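Local structure of ADP-ribosylglycohydrolase (2CWC) at residues A14-A19 against E285-A290; M132-L137 against V170-L175. The protein belongs to the ADP-ribosylglycohydrolase family and adopts a compact fold built of helices and loops without beta strands. One frame throughout, in Å; residues are numbered along the deposited sequence.

Interaction 1 (A14-A19 against E285-A290); sequences AFLGLA and EMEALA
Phe15 and Leu16 on one helix face Met286 and Ala290 on another, the segments 14-19 and 285-290 running roughly antiparallel with an angle of 144° between their directions. Their axes come within 9.4 Å, and the large side chains of Phe15 and Met286 fill the gap, with Ala290 and Ala19 as small partners. Phe15 is the main piece. Its CG lies anti to the backbone N (chi1 -159°), which carries the ring across the gap to the opposing helix. The ring is gripped at several points: atom CE2 of Phe15 lies 3.6 Å from CB of Met286, and the Met286 CG sits at the ring edge, in the ring plane. Farther along the same side chain, Met286 SD stands 5.3 Å from the centroid of the Phe15 ring, 76° off the ring normal, a Met-aromatic contact made at the edge. Leu289 reaches the far end of the ring with CD1, 4.1 Å from Phe15 CZ. Where the backbones come closest, a small residue is needed, and Ala290 supplies it: its CB packs 3.7 Å from Phe15 CB. The SD of Met286 also lies 3.5 Å from Ala19 CB, and the bend at chi3 brings the terminal CE methyl beside the same CB, at 3.6 Å. At the margin, Leu16 spreads its two methyls differently, CD1 against Met286 CB and CD2 at 3.7 Å from the CG of Glu287, so that the aliphatic part of the glutamate joins the apolar surface. Leu63 of helix 57-72 touches both Phe15 and Met286, while Leu139 of helix 134-141 touches Phe15 and Ala290. The result is apolar helix-helix packing in an all-helical domain, joining helix 6-26, near the start of the chain, to helix 283-297, the last one.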
loop_
_atom_site.group_PDB
_atom_site.type_symbol
_atom_site.label_atom_id
_atom_site.label_comp_id
_atom_site.label_asym_id
_atom_site.label_seq_id
_atom_site.Cartn_x
_atom_site.Cartn_y
_atom_site.Cartn_z
ATOM N N ALA A 14 3.654 -0.961 -9.646
ATOM C CA ALA A 14 3.026 -0.487 -8.416
ATOM C C ALA A 14 2.093 -1.544 -7.835
ATOM O O ALA A 14 2.068 -1.759 -6.623
ATOM C CB ALA A 14 2.249 0.801 -8.689
ATOM N N PHE A 15 1.331 -2.199 -8.706
ATOM C CA PHE A 15 0.373 -3.217 -8.288
ATOM C C PHE A 15 1.060 -4.487 -7.790
ATOM O O PHE A 15 0.794 -4.946 -6.679
ATOM C CB PHE A 15 -0.564 -3.560 -9.454
ATOM C CG PHE A 15 -1.867 -4.189 -9.031
ATOM C CD1 PHE A 15 -3.017 -3.416 -8.903
ATOM C CD2 PHE A 15 -1.944 -5.550 -8.762
ATOM C CE1 PHE A 15 -4.228 -3.991 -8.512
ATOM C CE2 PHE A 15 -3.149 -6.136 -8.371
ATOM C CZ PHE A 15 -4.292 -5.356 -8.245
ATOM N N LEU A 16 1.937 -5.066 -8.607
ATOM C CA LEU A 16 2.628 -6.281 -8.186
ATOM C C LEU A 16 3.606 -6.000 -7.053
ATOM O O LEU A 16 3.841 -6.862 -6.202
ATOM C CB LEU A 16 3.355 -6.937 -9.365
ATOM C CG LEU A 16 2.472 -7.874 -10.203
ATOM C CD1 LEU A 16 1.432 -7.071 -10.968
ATOM C CD2 LEU A 16 3.335 -8.665 -11.162
ATOM N N GLY A 17 4.162 -4.790 -7.034
ATOM C CA GLY A 17 5.098 -4.424 -5.984
ATOM C C GLY A 17 4.428 -4.499 -4.622
ATOM O O GLY A 17 5.050 -4.889 -3.632
ATOM N N LEU A 18 3.156 -4.117 -4.581
ATOM C CA LEU A 18 2.372 -4.150 -3.349
ATOM C C LEU A 18 2.336 -5.578 -2.798
ATOM O O LEU A 18 2.607 -5.817 -1.616
ATOM C CB LEU A 18 0.948 -3.658 -3.645
ATOM C CG LEU A 18 -0.099 -3.492 -2.543
ATOM C CD1 LEU A 18 -1.280 -2.734 -3.122
ATOM C CD2 LEU A 18 -0.549 -4.848 -2.000
ATOM N N ALA A 19 1.997 -6.528 -3.666
ATOM C CA ALA A 19 1.905 -7.935 -3.277
ATOM C C ALA A 19 3.260 -8.543 -2.931
ATOM O O ALA A 19 3.373 -9.351 -2.008
ATOM C CB ALA A 19 1.246 -8.740 -4.399
ATOM N N GLU A 285 -2.916 -13.008 -12.521
ATOM C CA GLU A 285 -4.204 -12.387 -12.252
ATOM C C GLU A 285 -4.010 -10.913 -11.904
ATOM O O GLU A 285 -4.793 -10.056 -12.328
ATOM C CB GLU A 285 -4.925 -13.121 -11.116
ATOM C CG GLU A 285 -5.445 -14.504 -11.508
ATOM C CD GLU A 285 -4.400 -15.612 -11.414
ATOM O OE1 GLU A 285 -3.186 -15.321 -11.393
ATOM O OE2 GLU A 285 -4.804 -16.795 -11.370
ATOM N N MET A 286 -2.964 -10.614 -11.140
ATOM C CA MET A 286 -2.691 -9.232 -10.766
ATOM C C MET A 286 -2.222 -8.404 -11.958
ATOM O O MET A 286 -2.575 -7.230 -12.083
ATOM C CB MET A 286 -1.656 -9.176 -9.640
ATOM C CG MET A 286 -2.200 -9.681 -8.323
ATOM S SD MET A 286 -1.065 -9.385 -6.952
ATOM C CE MET A 286 -0.174 -10.922 -6.918
ATOM N N GLU A 287 -1.433 -9.009 -12.840
ATOM C CA GLU A 287 -0.956 -8.294 -14.020
ATOM C C GLU A 287 -2.143 -7.881 -14.882
ATOM O O GLU A 287 -2.186 -6.770 -15.411
ATOM C CB GLU A 287 -0.009 -9.176 -14.832
ATOM C CG GLU A 287 1.322 -9.438 -14.151
ATOM C CD GLU A 287 2.187 -10.406 -14.932
ATOM O OE1 GLU A 287 1.803 -11.591 -15.044
ATOM O OE2 GLU A 287 3.245 -9.983 -15.438
ATOM N N ALA A 288 -3.108 -8.784 -15.020
ATOM C CA ALA A 288 -4.303 -8.506 -15.812
ATOM C C ALA A 288 -5.095 -7.364 -15.181
ATOM O O ALA A 288 -5.533 -6.443 -15.872
ATOM C CB ALA A 288 -5.164 -9.758 -15.908
ATOM N N LEU A 289 -5.266 -7.422 -13.863
ATOM C CA LEU A 289 -6.000 -6.384 -13.147
ATOM C C LEU A 289 -5.329 -5.025 -13.297
ATOM O O LEU A 289 -5.994 -4.020 -13.569
ATOM C CB LEU A 289 -6.107 -6.729 -11.657
ATOM C CG LEU A 289 -7.128 -7.782 -11.219
ATOM C CD1 LEU A 289 -6.929 -8.117 -9.742
ATOM C CD2 LEU A 289 -8.533 -7.255 -11.460
ATOM N N ALA A 290 -4.012 -4.996 -13.117
ATOM C CA ALA A 290 -3.262 -3.747 -13.217
ATOM C C ALA A 290 -3.439 -3.102 -14.589
ATOM O O ALA A 290 -3.688 -1.896 -14.693
ATOM C CB ALA A 290 -1.787 -4.000 -12.939
#

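Interaction 2 (M132-L137 against V170-L175); sequences MRLAPL and VLAWLL
Leu134 pushes its branched side chain against Leu171, Ala172 and Leu175, one leucine lying among three residues of a neighbouring helix. This is apolar packing in the core of an all-helical domain, between the start of helix 134-141 and the middle of helix 162-179. The three partners follow the spacing of a helix, Leu171 and Leu175 being one turn apart with Ala172 beside the first.

Leu171 comes first. Its CG is turned anti to the backbone N (chi1 -177°), which brings the CD2 methyl across to Leu134, 3.6 Å from the CG of that residue; the same methyl also meets CB and CD2 of Leu134. Branching at CG on both sides lets each leucine offer several carbons to the other. Ala172 follows, and its shortness allows the CD1 methyl of Leu134 to settle against the helix itself, 3.8 Å from the Ala172 CA and equally near its CB.

One turn on, Leu175 holds CG beside its backbone N (chi1 -63°) and extends CD1 toward the N-terminal end of the other helix. That methyl touches CB of Leu134 at 3.7 Å. The side chain of Gln261, from helix 252-267, packs against both Leu134 and Leu175, and its OE1 accepts a hydrogen bond from the Ala135 N. A buried backbone amide near the start of a helix thus finds a side-chain acceptor amid apolar groups. From the other helix a methyl also closes over this amide: CD1 of Leu175 lies 3.7 Å from Ala135 N.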
loop_
_atom_site.group_PDB
_atom_site.type_symbol
_atom_site.label_atom_id
_atom_site.label_comp_id
_atom_site.label_asym_id
_atom_site.label_seq_id
_atom_site.Cartn_x
_atom_site.Cartn_y
_atom_site.Cartn_z
ATOM N N MET A 132 -2.444 0.055 2.494
ATOM C CA MET A 132 -2.295 -1.237 1.835
ATOM C C MET A 132 -3.049 -1.371 0.521
ATOM O O MET A 132 -2.777 -2.283 -0.260
ATOM C CB MET A 132 -2.773 -2.346 2.775
ATOM C CG MET A 132 -1.768 -2.725 3.825
ATOM S SD MET A 132 -0.444 -3.667 3.065
ATOM C CE MET A 132 -0.324 -5.059 4.164
ATOM N N ARG A 133 -3.994 -0.475 0.272
ATOM C CA ARG A 133 -4.791 -0.564 -0.945
ATOM C C ARG A 133 -4.872 0.718 -1.771
ATOM O O ARG A 133 -5.905 1.027 -2.371
ATOM C CB ARG A 133 -6.192 -1.060 -0.573
ATOM C CG ARG A 133 -6.724 -0.445 0.707
ATOM C CD ARG A 133 -8.120 -0.939 1.053
ATOM N NE ARG A 133 -8.833 0.078 1.817
ATOM C CZ ARG A 133 -8.928 0.118 3.141
ATOM N NH1 ARG A 133 -9.594 1.108 3.715
ATOM N NH2 ARG A 133 -8.387 -0.836 3.892
ATOM N N LEU A 134 -3.776 1.464 -1.810
ATOM C CA LEU A 134 -3.739 2.695 -2.583
ATOM C C LEU A 134 -3.589 2.419 -4.076
ATOM O O LEU A 134 -4.371 2.911 -4.887
ATOM C CB LEU A 134 -2.576 3.589 -2.128
ATOM C CG LEU A 134 -2.866 4.776 -1.201
ATOM C CD1 LEU A 134 -3.803 5.756 -1.894
ATOM C CD2 LEU A 134 -3.468 4.272 0.104
ATOM N N ALA A 135 -2.589 1.617 -4.432
ATOM C CA ALA A 135 -2.299 1.322 -5.833
ATOM C C ALA A 135 -3.497 1.117 -6.759
ATOM O O ALA A 135 -3.592 1.775 -7.797
ATOM C CB ALA A 135 -1.347 0.128 -5.933
ATOM N N PRO A 136 -4.426 0.213 -6.406
ATOM C CA PRO A 136 -5.585 -0.009 -7.280
ATOM C C PRO A 136 -6.324 1.280 -7.619
ATOM O O PRO A 136 -6.653 1.545 -8.778
ATOM C CB PRO A 136 -6.455 -0.966 -6.465
ATOM C CG PRO A 136 -5.449 -1.737 -5.668
ATOM C CD PRO A 136 -4.477 -0.669 -5.227
ATOM N N LEU A 137 -6.578 2.081 -6.594
ATOM C CA LEU A 137 -7.296 3.334 -6.771
ATOM C C LEU A 137 -6.554 4.330 -7.655
ATOM O O LEU A 137 -7.146 4.925 -8.560
ATOM C CB LEU A 137 -7.572 3.971 -5.409
ATOM C CG LEU A 137 -8.281 5.327 -5.456
ATOM C CD1 LEU A 137 -9.659 5.169 -6.076
ATOM C CD2 LEU A 137 -8.393 5.892 -4.049
ATOM N N VAL A 170 -1.398 11.527 1.161
ATOM C CA VAL A 170 0.005 11.731 0.808
ATOM C C VAL A 170 0.503 10.588 -0.079
ATOM O O VAL A 170 1.198 10.822 -1.064
ATOM C CB VAL A 170 0.901 11.835 2.071
ATOM C CG1 VAL A 170 2.373 11.890 1.669
ATOM C CG2 VAL A 170 0.541 13.088 2.854
ATOM N N LEU A 171 0.139 9.351 0.253
ATOM C CA LEU A 171 0.575 8.220 -0.556
ATOM C C LEU A 171 -0.081 8.283 -1.933
ATOM O O LEU A 171 0.541 7.933 -2.936
ATOM C CB LEU A 171 0.242 6.891 0.135
ATOM C CG LEU A 171 0.733 5.636 -0.597
ATOM C CD1 LEU A 171 2.241 5.722 -0.840
ATOM C CD2 LEU A 171 0.393 4.403 0.239
ATOM N N ALA A 172 -1.329 8.741 -1.986
ATOM C CA ALA A 172 -2.022 8.865 -3.266
ATOM C C ALA A 172 -1.233 9.819 -4.159
ATOM O O ALA A 172 -1.018 9.541 -5.341
ATOM C CB ALA A 172 -3.438 9.394 -3.058
ATOM N N TRP A 173 -0.805 10.943 -3.589
ATOM C CA TRP A 173 -0.024 11.930 -4.329
ATOM C C TRP A 173 1.289 11.304 -4.782
ATOM O O TRP A 173 1.684 11.432 -5.940
ATOM C CB TRP A 173 0.284 13.144 -3.447
ATOM C CG TRP A 173 1.065 14.210 -4.163
ATOM C CD1 TRP A 173 0.569 15.161 -5.011
ATOM C CD2 TRP A 173 2.487 14.394 -4.143
ATOM N NE1 TRP A 173 1.594 15.926 -5.519
ATOM C CE2 TRP A 173 2.781 15.475 -5.004
ATOM C CE3 TRP A 173 3.540 13.749 -3.482
ATOM C CZ2 TRP A 173 4.087 15.927 -5.221
ATOM C CZ3 TRP A 173 4.845 14.200 -3.701
ATOM C CH2 TRP A 173 5.102 15.280 -4.564
ATOM N N LEU A 174 1.965 10.628 -3.857
ATOM C CA LEU A 174 3.236 9.986 -4.171
ATOM C C LEU A 174 3.116 9.013 -5.340
ATOM O O LEU A 174 3.948 9.012 -6.247
ATOM C CB LEU A 174 3.768 9.240 -2.945
ATOM C CG LEU A 174 4.435 10.100 -1.868
ATOM C CD1 LEU A 174 4.565 9.296 -0.584
ATOM C CD2 LEU A 174 5.802 10.569 -2.356
ATOM N N LEU A 175 2.086 8.176 -5.316
ATOM C CA LEU A 175 1.912 7.205 -6.385
ATOM C C LEU A 175 1.583 7.867 -7.714
ATOM O O LEU A 175 2.098 7.460 -8.757
ATOM C CB LEU A 175 0.825 6.189 -6.016
ATOM C CG LEU A 175 1.125 5.318 -4.790
ATOM C CD1 LEU A 175 0.075 4.223 -4.690
ATOM C CD2 LEU A 175 2.515 4.695 -4.911
#

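How the interactions relate
Interaction 2 is nested along the chain inside the long loop that interaction 1 closes, yet in space the two are neighbours, their centres about 13 Å apart. They meet directly: the CD1 methyl of Leu18 packs 3.3 Å from Met132 O and 4.0 Å from Ala135 CB, and CE1 of Phe15 lies 3.8 Å from CG of Pro136. Segment 14-19 thus turns Phe15 to helix 283-297 and to Pro136, while segment 132-137 presents Leu134 to helix 162-179. Gln261 touches Leu18 as well as Leu134 and Leu175, linking the surroundings of both contacts. Helices 6-26 and 134-141 therefore touch each other, and each also packs on another helix, 283-297 and 162-179 respectively.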